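Local structure of Lmo0181 protein (5F7V) at residues A[127-132]-A[347-352]; A[173-178]-A[247-252]; A[181-186]-A[277-282]; A[187-192]-A[208-213]. The protein binds the cyclic glucan cycloalternan as the substrate-binding lipoprotein of an ABC transporter and probably delivers it for import. One frame throughout, in Å; residues are numbered along the deposited sequence. Where two conformers were deposited one is given.

Interactions 1, 2 and 3 are buried and meet at one mixed sheet beside the glycan pocket: strand 119-135 pairs antiparallel with both 245-251 and 278-287, so interaction 1 touches the other two through backbone bonds. Interaction 4 is only partly buried and lies farther out, about 20 Å between its centre and that of the chain, and joins a helix end to helix 206-220. Interactions 3 and 4 both involve helix 179-187 or the loop that follows it. Chemistry changes with place. Interaction 2 is parallel strand pairing with a stacked histidine, interaction 3 gathers aromatic rings and a lysine-held glutamate that binds the sugar, interaction 1 is joined by a water, and interaction 4 relies on asparagine amides.

Interaction 1: residues A[127-132]-A[347-352]; sequences FSNVVT and ESLQYM
Asn129 and Ser348 meet where the long strand 119-135 of this periplasmic-binding-protein fold passes the turn that links helix 343-347 to strand 352-353. The polar part of the contact is indirect. A single water donates to Val130 O and to Ser348 OG, at 2.8 Å in each case, and so bridges strand backbone and side chain. Serine suits this spot because its small hydroxyl can hold the water while also bonding to Ala344 O in the preceding helix. Asn129 has its CG between the backbone N and carbonyl carbon (chi1 62°), which turns the amide toward the turn; there ND2 bonds to Val345 O, so the amide ties the strand to the short helix 343-347.

Packing does the rest. Asn129 ND2 rests 3.6 Å from Ser348 CB, and the side chains of Asn129 and Leu349 cross at about a right angle, with Leu349 CD2 3.9 Å from ND2. The other leucine branch serves the ring of Phe127: a flat hydrocarbon edge accepts a methyl without any polar demand. Contact there is loose, made near the ring plane, with Leu349 CD1 4.4 Å from Phe127 CE2.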
loop_
_atom_site.group_PDB
_atom_site.type_symbol
_atom_site.label_atom_id
_atom_site.label_comp_id
_atom_site.label_asym_id
_atom_site.label_seq_id
_atom_site.Cartn_x
_atom_site.Cartn_y
_atom_site.Cartn_z
ATOM N N PHE A 127 1.288 4.555 7.944
ATOM C CA PHE A 127 1.296 4.975 6.552
ATOM C C PHE A 127 2.551 4.453 5.868
ATOM O O PHE A 127 3.526 4.033 6.528
ATOM C CB PHE A 127 1.037 6.480 6.398
ATOM C CG PHE A 127 2.194 7.354 6.786
ATOM C CD1 PHE A 127 2.347 7.768 8.106
ATOM C CD2 PHE A 127 3.138 7.776 5.862
ATOM C CE1 PHE A 127 3.395 8.565 8.514
ATOM C CE2 PHE A 127 4.191 8.572 6.269
ATOM C CZ PHE A 127 4.300 8.964 7.577
ATOM N N SER A 128 2.487 4.473 4.546
ATOM C CA SER A 128 3.562 3.827 3.767
ATOM C C SER A 128 3.579 4.315 2.329
ATOM O O SER A 128 2.686 5.030 1.878
ATOM C CB SER A 128 3.333 2.304 3.775
ATOM O OG SER A 128 2.149 1.942 3.097
ATOM N N ASN A 129 4.642 3.945 1.625
ATOM C CA ASN A 129 4.775 4.240 0.197
ATOM C C ASN A 129 5.598 3.158 -0.458
ATOM O O ASN A 129 5.953 2.152 0.148
ATOM C CB ASN A 129 5.270 5.667 -0.004
ATOM C CG ASN A 129 6.627 5.907 0.599
ATOM O OD1 ASN A 129 7.318 4.985 1.046
ATOM N ND2 ASN A 129 7.037 7.164 0.642
ATOM N N VAL A 130 5.780 3.383 -1.763
ATOM C CA VAL A 130 6.483 2.439 -2.619
ATOM C C VAL A 130 7.751 3.091 -3.121
ATOM O O VAL A 130 7.830 4.292 -3.307
ATOM C CB VAL A 130 5.556 2.029 -3.776
ATOM C CG1 VAL A 130 6.294 1.312 -4.921
ATOM C CG2 VAL A 130 4.397 1.166 -3.242
ATOM N N VAL A 131 8.798 2.277 -3.251
ATOM C CA VAL A 131 10.106 2.713 -3.708
ATOM C C VAL A 131 10.626 1.685 -4.687
ATOM O O VAL A 131 10.083 0.585 -4.814
ATOM C CB VAL A 131 11.117 2.871 -2.551
ATOM C CG1 VAL A 131 10.708 4.065 -1.696
ATOM C CG2 VAL A 131 11.216 1.639 -1.685
ATOM N N THR A 132 11.679 2.076 -5.393
ATOM C CA THR A 132 12.438 1.089 -6.184
ATOM C C THR A 132 13.451 0.440 -5.287
ATOM O O THR A 132 14.368 1.107 -4.805
ATOM C CB THR A 132 13.114 1.771 -7.364
ATOM O OG1 THR A 132 12.094 2.376 -8.163
ATOM C CG2 THR A 132 13.916 0.766 -8.179
ATOM N N GLU A 347 11.756 11.472 1.085
ATOM C CA GLU A 347 11.821 12.321 -0.125
ATOM C C GLU A 347 10.627 12.038 -1.032
ATOM O O GLU A 347 10.082 12.961 -1.653
ATOM C CB GLU A 347 13.099 12.021 -0.893
ATOM C CG GLU A 347 14.342 12.545 -0.213
ATOM C CD GLU A 347 15.623 11.878 -0.701
ATOM O OE1 GLU A 347 15.574 10.964 -1.553
ATOM O OE2 GLU A 347 16.683 12.326 -0.207
ATOM N N SER A 348 10.180 10.781 -1.091
ATOM C CA SER A 348 9.073 10.394 -1.963
ATOM C C SER A 348 7.776 11.100 -1.598
ATOM O O SER A 348 6.949 11.294 -2.485
ATOM C CB SER A 348 8.895 8.880 -1.925
ATOM O OG SER A 348 9.978 8.145 -2.464
ATOM N N LEU A 349 7.588 11.523 -0.350
ATOM C CA LEU A 349 6.335 12.141 0.067
ATOM C C LEU A 349 6.046 13.444 -0.634
ATOM O O LEU A 349 4.886 13.804 -0.771
ATOM C CB LEU A 349 6.330 12.322 1.568
ATOM C CG LEU A 349 6.409 11.041 2.401
ATOM C CD1 LEU A 349 6.657 11.378 3.851
ATOM C CD2 LEU A 349 5.141 10.222 2.236
ATOM N N GLN A 350 7.060 14.143 -1.133
ATOM C CA GLN A 350 6.830 15.358 -1.899
ATOM C C GLN A 350 5.940 15.129 -3.132
ATOM O O GLN A 350 5.172 15.978 -3.549
ATOM C CB GLN A 350 8.156 15.962 -2.384
ATOM C CG GLN A 350 7.964 17.301 -3.081
ATOM C CD GLN A 350 9.253 18.031 -3.486
ATOM O OE1 GLN A 350 9.298 18.813 -4.439
ATOM N NE2 GLN A 350 10.323 17.735 -2.789
ATOM N N TYR A 351 6.056 13.937 -3.716
ATOM C CA TYR A 351 5.435 13.654 -5.013
ATOM C C TYR A 351 4.235 12.754 -4.870
ATOM O O TYR A 351 3.777 12.210 -5.853
ATOM C CB TYR A 351 6.463 13.002 -5.952
ATOM C CG TYR A 351 7.838 13.611 -5.814
ATOM C CD1 TYR A 351 8.063 14.942 -6.165
ATOM C CD2 TYR A 351 8.894 12.858 -5.302
ATOM C CE1 TYR A 351 9.330 15.481 -6.033
ATOM C CE2 TYR A 351 10.149 13.433 -5.147
ATOM C CZ TYR A 351 10.385 14.713 -5.497
ATOM O OH TYR A 351 11.633 15.289 -5.349
ATOM N N MET A 352 3.684 12.619 -3.683
ATOM C CA MET A 352 2.620 11.658 -3.448
ATOM C C MET A 352 1.366 11.953 -4.260
ATOM O O MET A 352 1.006 13.114 -4.519
ATOM C CB MET A 352 2.266 11.613 -1.958
ATOM C CG MET A 352 1.559 12.848 -1.445
ATOM S SD MET A 352 0.853 12.670 0.220
ATOM C CE MET A 352 2.364 12.751 1.054
HETATM O O HOH W 1 9.353 6.322 -4.478
#

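Interaction 2: residues A[173-178]-A[247-252]; sequences TSQPVT and MLHTGI. With GLC (alpha-D-glucopyranose), chain B.
Ser174 and Leu248 form a parallel beta bridge, their CA atoms 5.0 Å apart, where the short strand 171-174 runs beside strand 245-251 in the mixed sheet of this substrate-binding protein. The bond from His249 N to Ser174 O is short and straight (2.9 Å, 171° at the hydrogen), whereas Ser174 N to Met247 O is bent and weak at 130°. Side chains then reinforce the pairing. Those of Ser174 and Leu248 lie on the same face of the sheet, where the short serine lets Leu248 CD1 close against the strand, 3.9 Å from Ser174 CB.

The main side-chain contact is a stack: the amide of Gln175 lies over one face of the His249 imidazole, the two planes only 3° apart, with Gln175 CD 3.7 Å from His249 CG. The extended glutamine chain is what lets the amide reach over the ring. Histidine suits the place because both ring nitrogens find acidic partners, ND1 bonding Glu270 and NE2 bonding Glu156, which fixes the ring's rotation. Glu156 also accepts a bond from the Thr173 hydroxyl, OG1, which lies at the edge of the ring.

Beyond the bridge the two chains diverge toward the glycan pocket, to which Pro176 and Thr250 belong. Pro176 packs its CD against His249 O at 3.6 Å and brings its CG within 3.5 Å of O2 of the chain B glucose.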
loop_
_atom_site.group_PDB
_atom_site.type_symbol
_atom_site.label_atom_id
_atom_site.label_comp_id
_atom_site.label_asym_id
_atom_site.label_seq_id
_atom_site.Cartn_x
_atom_site.Cartn_y
_atom_site.Cartn_z
ATOM N N THR A 173 13.786 -5.805 -14.071
ATOM C CA THR A 173 12.798 -5.065 -13.277
ATOM C C THR A 173 11.545 -5.865 -13.049
ATOM O O THR A 173 11.272 -6.841 -13.727
ATOM C CB THR A 173 12.542 -3.727 -13.936
ATOM O OG1 THR A 173 11.868 -2.849 -13.017
ATOM C CG2 THR A 173 11.727 -3.816 -15.224
ATOM N N SER A 174 10.763 -5.420 -12.086
ATOM C CA SER A 174 9.441 -5.985 -11.862
ATOM C C SER A 174 8.602 -4.904 -11.197
ATOM O O SER A 174 9.032 -4.242 -10.240
ATOM C CB SER A 174 9.497 -7.196 -10.936
ATOM O OG SER A 174 8.171 -7.727 -10.808
ATOM N N GLN A 175 7.389 -4.762 -11.690
ATOM C CA GLN A 175 6.462 -3.730 -11.210
ATOM C C GLN A 175 5.053 -4.254 -11.463
ATOM O O GLN A 175 4.768 -4.850 -12.518
ATOM C CB GLN A 175 6.678 -2.453 -11.997
ATOM C CG GLN A 175 5.773 -1.309 -11.583
ATOM C CD GLN A 175 6.263 0.068 -11.958
ATOM O OE1 GLN A 175 5.766 1.073 -11.431
ATOM N NE2 GLN A 175 7.190 0.116 -12.877
ATOM N N PRO A 176 4.142 -4.061 -10.507
ATOM C CA PRO A 176 2.770 -4.540 -10.749
ATOM C C PRO A 176 2.105 -3.794 -11.911
ATOM O O PRO A 176 2.303 -2.615 -12.129
ATOM C CB PRO A 176 2.069 -4.248 -9.423
ATOM C CG PRO A 176 3.182 -4.215 -8.409
ATOM C CD PRO A 176 4.307 -3.570 -9.120
ATOM N N VAL A 177 1.308 -4.522 -12.671
ATOM C CA VAL A 177 0.465 -3.947 -13.716
ATOM C C VAL A 177 -0.982 -4.129 -13.261
ATOM O O VAL A 177 -1.668 -5.040 -13.695
ATOM C CB VAL A 177 0.744 -4.513 -15.119
ATOM C CG1 VAL A 177 0.026 -3.661 -16.150
ATOM C CG2 VAL A 177 2.246 -4.478 -15.363
ATOM N N THR A 178 -1.387 -3.251 -12.354
ATOM C CA THR A 178 -2.640 -3.334 -11.631
ATOM C C THR A 178 -3.253 -1.940 -11.554
ATOM O O THR A 178 -2.565 -0.951 -11.788
ATOM C CB THR A 178 -2.423 -3.838 -10.187
ATOM O OG1 THR A 178 -1.599 -2.853 -9.530
ATOM C CG2 THR A 178 -1.826 -5.225 -10.153
ATOM N N MET A 247 15.605 -4.767 -10.038
ATOM C CA MET A 247 14.840 -3.594 -9.538
ATOM C C MET A 247 13.414 -4.060 -9.289
ATOM O O MET A 247 12.775 -4.600 -10.176
ATOM C CB MET A 247 14.812 -2.428 -10.530
ATOM C CG MET A 247 16.134 -1.740 -10.705
ATOM S SD MET A 247 16.099 -0.459 -11.953
ATOM C CE MET A 247 16.246 -1.381 -13.496
ATOM N N LEU A 248 12.920 -3.845 -8.074
ATOM C CA LEU A 248 11.577 -4.262 -7.692
ATOM C C LEU A 248 10.815 -3.037 -7.187
ATOM O O LEU A 248 11.244 -2.416 -6.208
ATOM C CB LEU A 248 11.648 -5.329 -6.616
ATOM C CG LEU A 248 10.319 -5.825 -6.073
ATOM C CD1 LEU A 248 9.526 -6.544 -7.132
ATOM C CD2 LEU A 248 10.600 -6.743 -4.900
ATOM N N HIS A 249 9.672 -2.741 -7.800
ATOM C CA HIS A 249 8.839 -1.605 -7.340
ATOM C C HIS A 249 7.826 -2.139 -6.337
ATOM O O HIS A 249 6.874 -2.828 -6.700
ATOM C CB HIS A 249 8.115 -0.984 -8.547
ATOM C CG HIS A 249 9.058 -0.353 -9.505
ATOM N ND1 HIS A 249 9.184 1.003 -9.625
ATOM C CD2 HIS A 249 9.942 -0.891 -10.372
ATOM C CE1 HIS A 249 10.094 1.285 -10.536
ATOM N NE2 HIS A 249 10.579 0.151 -10.999
ATOM N N THR A 250 8.078 -1.854 -5.070
ATOM C CA THR A 250 7.232 -2.422 -4.022
ATOM C C THR A 250 7.304 -1.572 -2.784
ATOM O O THR A 250 8.036 -0.581 -2.704
ATOM C CB THR A 250 7.599 -3.896 -3.766
ATOM O OG1 THR A 250 6.530 -4.515 -3.059
ATOM C CG2 THR A 250 8.899 -4.016 -3.024
ATOM N N GLY A 251 6.483 -1.945 -1.815
ATOM C CA GLY A 251 6.360 -1.101 -0.640
ATOM C C GLY A 251 7.393 -1.298 0.437
ATOM O O GLY A 251 8.049 -2.328 0.579
ATOM N N ILE A 252 7.460 -0.273 1.279
ATOM C CA ILE A 252 8.345 -0.296 2.444
ATOM C C ILE A 252 7.929 -1.368 3.449
ATOM O O ILE A 252 8.676 -1.692 4.366
ATOM C CB ILE A 252 8.462 1.083 3.146
ATOM C CG1 ILE A 252 7.152 1.542 3.804
ATOM C CG2 ILE A 252 8.976 2.114 2.145
ATOM C CD1 ILE A 252 7.234 2.868 4.516
HETATM C C1 GLC B . 3.006 -5.556 -3.279
HETATM C C2 GLC B . 3.590 -6.602 -4.211
HETATM C C3 GLC B . 3.008 -7.973 -3.974
HETATM C C4 GLC B . 3.028 -8.339 -2.501
HETATM C C5 GLC B . 2.367 -7.255 -1.676
HETATM C C6 GLC B . 2.613 -7.570 -0.210
HETATM O O2 GLC B . 3.445 -6.217 -5.583
HETATM O O3 GLC B . 3.576 -8.996 -4.775
HETATM O O4 GLC B . 2.419 -9.607 -2.286
HETATM O O5 GLC B . 3.029 -6.012 -1.908
HETATM O O6 GLC B . 2.032 -6.610 0.679
#

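Interaction 3: residues A[181-186]-A[277-282]; sequences EFYKVA and ATHFFA. With GLC (alpha-D-glucopyranose), chain C; GLC (alpha-D-glucopyranose), chain D.
Lys184 reaches from helix 179-187 across one face of the His279 ring, and its chain can be followed atom by atom. CB lies 3.7 Å from His279 NE2. A chi1 of 174° swings CG away from the backbone N, the chain heads toward the sheet, and CG comes 3.4 Å from Ala277 O. CD then sits over the imidazole in a CH-pi contact, 3.8 Å from the ring centroid. A bend at chi3 (64°) carries CE along the ring and turns NZ toward the acids. NZ lies 3.0 Å from His279 ND1; it forms a salt bridge with Glu181 OE2 at 2.8 Å, arriving from above the carboxylate plane, and another with Glu270. A long aliphatic chain with a charged end suits both tasks, covering a ring and supplying a cation in a buried place.

Phe281 CZ lies on the opposite face of the imidazole, while His279 turns its edge to the face of Tyr183, the planes 77° apart. His279 NE2 bonds to Asn180 O, which helps to set the ring's rotation. Tyr183 OH donates to a water that also receives Phe280 N.

The other carboxylate oxygen of Glu181, OE1, accepts a 2.6 Å hydrogen bond from O6 of the chain C glucose, so Lys184 anchors a residue that binds sugar. Phe281 offers a ring face to the chain D glucose, the kind of aromatic platform common in carbohydrate sites. Helix 179-187 thus packs on strand 278-287, which is paired in turn with strand 119-135, whose Val130 touches both Lys184 and His279.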
loop_
_atom_site.group_PDB
_atom_site.type_symbol
_atom_site.label_atom_id
_atom_site.label_comp_id
_atom_site.label_asym_id
_atom_site.label_seq_id
_atom_site.Cartn_x
_atom_site.Cartn_y
_atom_site.Cartn_z
ATOM N N GLU A 181 -1.323 0.138 -9.011
ATOM C CA GLU A 181 -0.056 0.692 -9.499
ATOM C C GLU A 181 -0.316 1.773 -10.541
ATOM O O GLU A 181 0.408 2.759 -10.664
ATOM C CB GLU A 181 0.801 -0.419 -10.085
ATOM C CG GLU A 181 2.256 -0.011 -10.270
ATOM C CD GLU A 181 3.049 0.074 -8.977
ATOM O OE1 GLU A 181 2.558 -0.311 -7.867
ATOM O OE2 GLU A 181 4.227 0.509 -9.086
ATOM N N PHE A 182 -1.362 1.545 -11.332
ATOM C CA PHE A 182 -1.580 2.400 -12.510
ATOM C C PHE A 182 -2.024 3.792 -12.177
ATOM O O PHE A 182 -1.678 4.687 -12.935
ATOM C CB PHE A 182 -2.606 1.745 -13.410
ATOM C CG PHE A 182 -2.675 2.409 -14.758
ATOM C CD1 PHE A 182 -1.555 2.405 -15.585
ATOM C CD2 PHE A 182 -3.804 3.058 -15.196
ATOM C CE1 PHE A 182 -1.559 3.015 -16.818
ATOM C CE2 PHE A 182 -3.816 3.676 -16.430
ATOM C CZ PHE A 182 -2.688 3.664 -17.223
ATOM N N TYR A 183 -2.752 4.027 -11.089
ATOM C CA TYR A 183 -3.119 5.441 -10.879
ATOM C C TYR A 183 -1.850 6.256 -10.641
ATOM O O TYR A 183 -1.783 7.431 -10.979
ATOM C CB TYR A 183 -4.177 5.671 -9.806
ATOM C CG TYR A 183 -3.832 5.371 -8.365
ATOM C CD1 TYR A 183 -3.167 6.286 -7.584
ATOM C CD2 TYR A 183 -4.187 4.176 -7.762
ATOM C CE1 TYR A 183 -2.901 6.052 -6.248
ATOM C CE2 TYR A 183 -3.936 3.916 -6.436
ATOM C CZ TYR A 183 -3.274 4.855 -5.702
ATOM O OH TYR A 183 -3.047 4.610 -4.372
ATOM N N LYS A 184 -0.837 5.648 -10.023
ATOM C CA LYS A 184 0.478 6.293 -9.875
ATOM C C LYS A 184 1.229 6.425 -11.192
ATOM O O LYS A 184 1.729 7.491 -11.512
ATOM C CB LYS A 184 1.277 5.503 -8.867
ATOM C CG LYS A 184 2.706 5.972 -8.722
ATOM C CD LYS A 184 3.577 5.074 -7.866
ATOM C CE LYS A 184 3.773 3.672 -8.441
ATOM N NZ LYS A 184 4.468 2.801 -7.458
ATOM N N VAL A 185 1.365 5.333 -11.929
ATOM C CA VAL A 185 2.135 5.361 -13.182
ATOM C C VAL A 185 1.477 6.277 -14.213
ATOM O O VAL A 185 2.168 7.002 -14.930
ATOM C CB VAL A 185 2.385 3.921 -13.706
ATOM C CG1 VAL A 185 3.152 3.970 -14.999
ATOM C CG2 VAL A 185 3.203 3.164 -12.666
ATOM N N ALA A 186 0.144 6.286 -14.247
ATOM C CA ALA A 186 -0.564 7.289 -15.086
ATOM C C ALA A 186 -0.197 8.711 -14.696
ATOM O O ALA A 186 0.120 9.535 -15.561
ATOM C CB ALA A 186 -2.061 7.081 -14.975
ATOM N N ALA A 277 5.656 10.850 -9.428
ATOM C CA ALA A 277 4.433 10.534 -8.692
ATOM C C ALA A 277 4.685 9.269 -7.897
ATOM O O ALA A 277 5.163 8.264 -8.457
ATOM C CB ALA A 277 3.248 10.370 -9.627
ATOM N N THR A 278 4.373 9.355 -6.613
ATOM C CA THR A 278 4.647 8.246 -5.696
ATOM C C THR A 278 3.380 7.905 -4.936
ATOM O O THR A 278 2.437 8.694 -4.753
ATOM C CB THR A 278 5.739 8.649 -4.727
ATOM O OG1 THR A 278 5.321 9.834 -4.052
ATOM C CG2 THR A 278 7.056 8.865 -5.511
ATOM N N HIS A 279 3.330 6.651 -4.539
ATOM C CA HIS A 279 2.199 6.147 -3.742
ATOM C C HIS A 279 2.222 6.718 -2.337
ATOM O O HIS A 279 3.251 6.996 -1.752
ATOM C CB HIS A 279 2.273 4.632 -3.648
ATOM C CG HIS A 279 1.590 3.941 -4.780
ATOM N ND1 HIS A 279 2.164 2.901 -5.472
ATOM C CD2 HIS A 279 0.347 4.093 -5.290
ATOM C CE1 HIS A 279 1.302 2.449 -6.364
ATOM N NE2 HIS A 279 0.195 3.147 -6.262
ATOM N N PHE A 280 1.039 6.848 -1.757
ATOM C CA PHE A 280 0.791 7.120 -0.339
ATOM C C PHE A 280 -0.345 6.221 0.100
ATOM O O PHE A 280 -1.454 6.302 -0.408
ATOM C CB PHE A 280 0.431 8.587 -0.111
ATOM C CG PHE A 280 0.249 8.923 1.342
ATOM C CD1 PHE A 280 1.353 9.290 2.111
ATOM C CD2 PHE A 280 -0.990 8.801 1.944
ATOM C CE1 PHE A 280 1.187 9.595 3.451
ATOM C CE2 PHE A 280 -1.144 9.076 3.289
ATOM C CZ PHE A 280 -0.057 9.463 4.004
ATOM N N PHE A 281 -0.030 5.369 1.052
ATOM C CA PHE A 281 -1.000 4.416 1.606
ATOM C C PHE A 281 -1.103 4.654 3.097
ATOM O O PHE A 281 -0.193 5.140 3.729
ATOM C CB PHE A 281 -0.548 2.990 1.277
ATOM C CG PHE A 281 -0.613 2.657 -0.181
ATOM C CD1 PHE A 281 -1.827 2.736 -0.859
ATOM C CD2 PHE A 281 0.498 2.211 -0.846
ATOM C CE1 PHE A 281 -1.884 2.439 -2.200
ATOM C CE2 PHE A 281 0.437 1.919 -2.197
ATOM C CZ PHE A 281 -0.755 2.018 -2.872
ATOM N N ALA A 282 -2.223 4.254 3.665
ATOM C CA ALA A 282 -2.418 4.329 5.104
ATOM C C ALA A 282 -3.363 3.276 5.578
ATOM O O ALA A 282 -4.326 2.968 4.882
ATOM C CB ALA A 282 -2.952 5.683 5.537
HETATM C C1 GLC C . -1.157 -3.013 -3.171
HETATM C C2 GLC C . -0.454 -4.328 -3.481
HETATM C C3 GLC C . 1.056 -4.126 -3.358
HETATM C C4 GLC C . 1.490 -3.001 -4.279
HETATM C C5 GLC C . 0.633 -1.740 -4.085
HETATM C C6 GLC C . 0.849 -0.667 -5.155
HETATM O O2 GLC C . -0.911 -5.375 -2.607
HETATM O O3 GLC C . 1.664 -5.367 -3.743
HETATM O O4 GLC C . 2.850 -2.625 -4.004
HETATM O O5 GLC C . -0.770 -2.005 -4.099
HETATM O O6 GLC C . 0.541 -1.225 -6.428
HETATM C C1 GLC D . 0.155 -2.279 1.953
HETATM C C2 GLC D . -0.386 -1.193 2.854
HETATM C C3 GLC D . -1.849 -0.934 2.541
HETATM C C4 GLC D . -2.045 -0.689 1.050
HETATM C C5 GLC D . -1.483 -1.857 0.248
HETATM C C6 GLC D . -1.533 -1.622 -1.256
HETATM O O2 GLC D . -0.210 -1.596 4.216
HETATM O O3 GLC D . -2.243 0.228 3.265
HETATM O O4 GLC D . -3.453 -0.638 0.799
HETATM O O5 GLC D . -0.084 -2.014 0.576
HETATM O O6 GLC D . -0.795 -2.733 -1.815
HETATM O O HOH W 2 -1.558 6.445 -3.128
#

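Interaction 4: residues A[187-192]-A[208-213]; sequences AQNGGS and NVEALT
Asn189 and Glu210 are brought together by their first torsions: chi1 of -143° directs the asparagine amide at helix 206-220, and the glutamate chain, stretched out from CB (chi1 -172°), crosses it at about a right angle. Asn189 ND2 donates to Glu210 OE1 at 3.1 Å. The acceptor lies in the amide plane, yet the donor stands above the carboxylate plane, and the two groups are turned 69° apart. The same ND2 also bonds to Glu207 O, while OD1 accepts from Asn273, so asparagine uses both ends of its amide here.

Asn208 repeats the theme from the helix side. Its ND2 gives a bond to Ser192 O at 3.1 Å, from above the carbonyl plane, and another to Ile203 O. Beside it OD1 comes 3.2 Å from Gly191 CA, which a residue without a side chain permits, because a CB here would overlap the oxygen.

The loop takes its shape from a Schellman motif that ends helix 179-187: Gly190, with positive phi, is its C-prime residue, and Gly191 N bonds to Ala186 O. Helix 206-220 packs beside that helix end, with Asn208 and Ala211 against Phe182, Ala211 also on Trp153 of helix 153-163, and Leu212 facing helix 382-397.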
loop_
_atom_site.group_PDB
_atom_site.type_symbol
_atom_site.label_atom_id
_atom_site.label_comp_id
_atom_site.label_asym_id
_atom_site.label_seq_id
_atom_site.Cartn_x
_atom_site.Cartn_y
_atom_site.Cartn_z
ATOM N N ALA A 187 -0.161 8.968 -13.387
ATOM C CA ALA A 187 0.218 10.311 -12.928
ATOM C C ALA A 187 1.639 10.670 -13.267
ATOM O O ALA A 187 1.941 11.845 -13.478
ATOM C CB ALA A 187 -0.010 10.400 -11.425
ATOM N N GLN A 188 2.530 9.691 -13.369
ATOM C CA GLN A 188 3.886 9.965 -13.846
ATOM C C GLN A 188 3.987 10.441 -15.296
ATOM O O GLN A 188 5.036 10.907 -15.727
ATOM C CB GLN A 188 4.733 8.693 -13.676
ATOM C CG GLN A 188 5.012 8.306 -12.223
ATOM C CD GLN A 188 5.581 6.921 -12.064
ATOM O OE1 GLN A 188 5.824 6.183 -13.022
ATOM N NE2 GLN A 188 5.746 6.560 -10.806
ATOM N N ASN A 189 2.895 10.318 -16.038
ATOM C CA ASN A 189 2.756 10.797 -17.402
ATOM C C ASN A 189 1.658 11.851 -17.532
ATOM O O ASN A 189 1.224 12.151 -18.630
ATOM C CB ASN A 189 2.500 9.628 -18.358
ATOM C CG ASN A 189 3.178 9.788 -19.695
ATOM O OD1 ASN A 189 4.246 10.375 -19.789
ATOM N ND2 ASN A 189 2.589 9.250 -20.742
ATOM N N GLY A 190 1.251 12.450 -16.418
ATOM C CA GLY A 190 0.283 13.554 -16.433
ATOM C C GLY A 190 -1.149 13.111 -16.561
ATOM O O GLY A 190 -2.028 13.968 -16.734
ATOM N N GLY A 191 -1.390 11.826 -16.385
ATOM C CA GLY A 191 -2.736 11.232 -16.492
ATOM C C GLY A 191 -3.425 11.062 -15.157
ATOM O O GLY A 191 -2.867 11.303 -14.107
ATOM N N SER A 192 -4.658 10.585 -15.209
ATOM C CA SER A 192 -5.395 10.317 -13.992
ATOM C C SER A 192 -6.492 9.332 -14.298
ATOM O O SER A 192 -6.766 9.017 -15.460
ATOM C CB SER A 192 -5.988 11.610 -13.436
ATOM O OG SER A 192 -6.856 12.161 -14.384
ATOM N N ASN A 208 -2.266 7.948 -20.797
ATOM C CA ASN A 208 -2.428 6.721 -20.009
ATOM C C ASN A 208 -2.161 5.498 -20.854
ATOM O O ASN A 208 -1.592 4.526 -20.362
ATOM C CB ASN A 208 -3.829 6.632 -19.405
ATOM C CG ASN A 208 -3.981 7.537 -18.199
ATOM O OD1 ASN A 208 -3.112 8.377 -17.897
ATOM N ND2 ASN A 208 -5.057 7.305 -17.437
ATOM N N VAL A 209 -2.526 5.499 -22.135
ATOM C CA VAL A 209 -2.141 4.398 -23.014
ATOM C C VAL A 209 -0.639 4.322 -23.037
ATOM O O VAL A 209 -0.082 3.225 -22.955
ATOM C CB VAL A 209 -2.702 4.586 -24.438
ATOM C CG1 VAL A 209 -2.179 3.499 -25.374
ATOM C CG2 VAL A 209 -4.223 4.614 -24.441
ATOM N N GLU A 210 0.068 5.434 -23.151
ATOM C CA GLU A 210 1.537 5.385 -23.160
ATOM C C GLU A 210 2.082 4.847 -21.852
ATOM O O GLU A 210 3.027 4.058 -21.812
ATOM C CB GLU A 210 2.052 6.793 -23.440
ATOM C CG GLU A 210 3.561 6.828 -23.673
ATOM C CD GLU A 210 4.123 8.183 -24.041
ATOM O OE1 GLU A 210 3.491 9.217 -23.726
ATOM O OE2 GLU A 210 5.181 8.176 -24.734
ATOM N N ALA A 211 1.499 5.264 -20.729
ATOM C CA ALA A 211 1.941 4.814 -19.402
ATOM C C ALA A 211 1.764 3.320 -19.223
ATOM O O ALA A 211 2.642 2.622 -18.709
ATOM C CB ALA A 211 1.234 5.568 -18.284
ATOM N N LEU A 212 0.592 2.823 -19.621
ATOM C CA LEU A 212 0.365 1.377 -19.531
ATOM C C LEU A 212 1.265 0.597 -20.448
ATOM O O LEU A 212 1.777 -0.445 -20.022
ATOM C CB LEU A 212 -1.091 1.054 -19.818
ATOM C CG LEU A 212 -1.493 -0.446 -19.723
ATOM C CD1 LEU A 212 -1.275 -0.994 -18.348
ATOM C CD2 LEU A 212 -2.954 -0.588 -20.086
ATOM N N THR A 213 1.461 1.110 -21.652
ATOM C CA THR A 213 2.367 0.474 -22.594
ATOM C C THR A 213 3.787 0.429 -22.060
ATOM O O THR A 213 4.502 -0.592 -22.261
ATOM C CB THR A 213 2.287 1.167 -23.962
ATOM O OG1 THR A 213 0.922 1.139 -24.395
ATOM C CG2 THR A 213 3.200 0.489 -25.009
#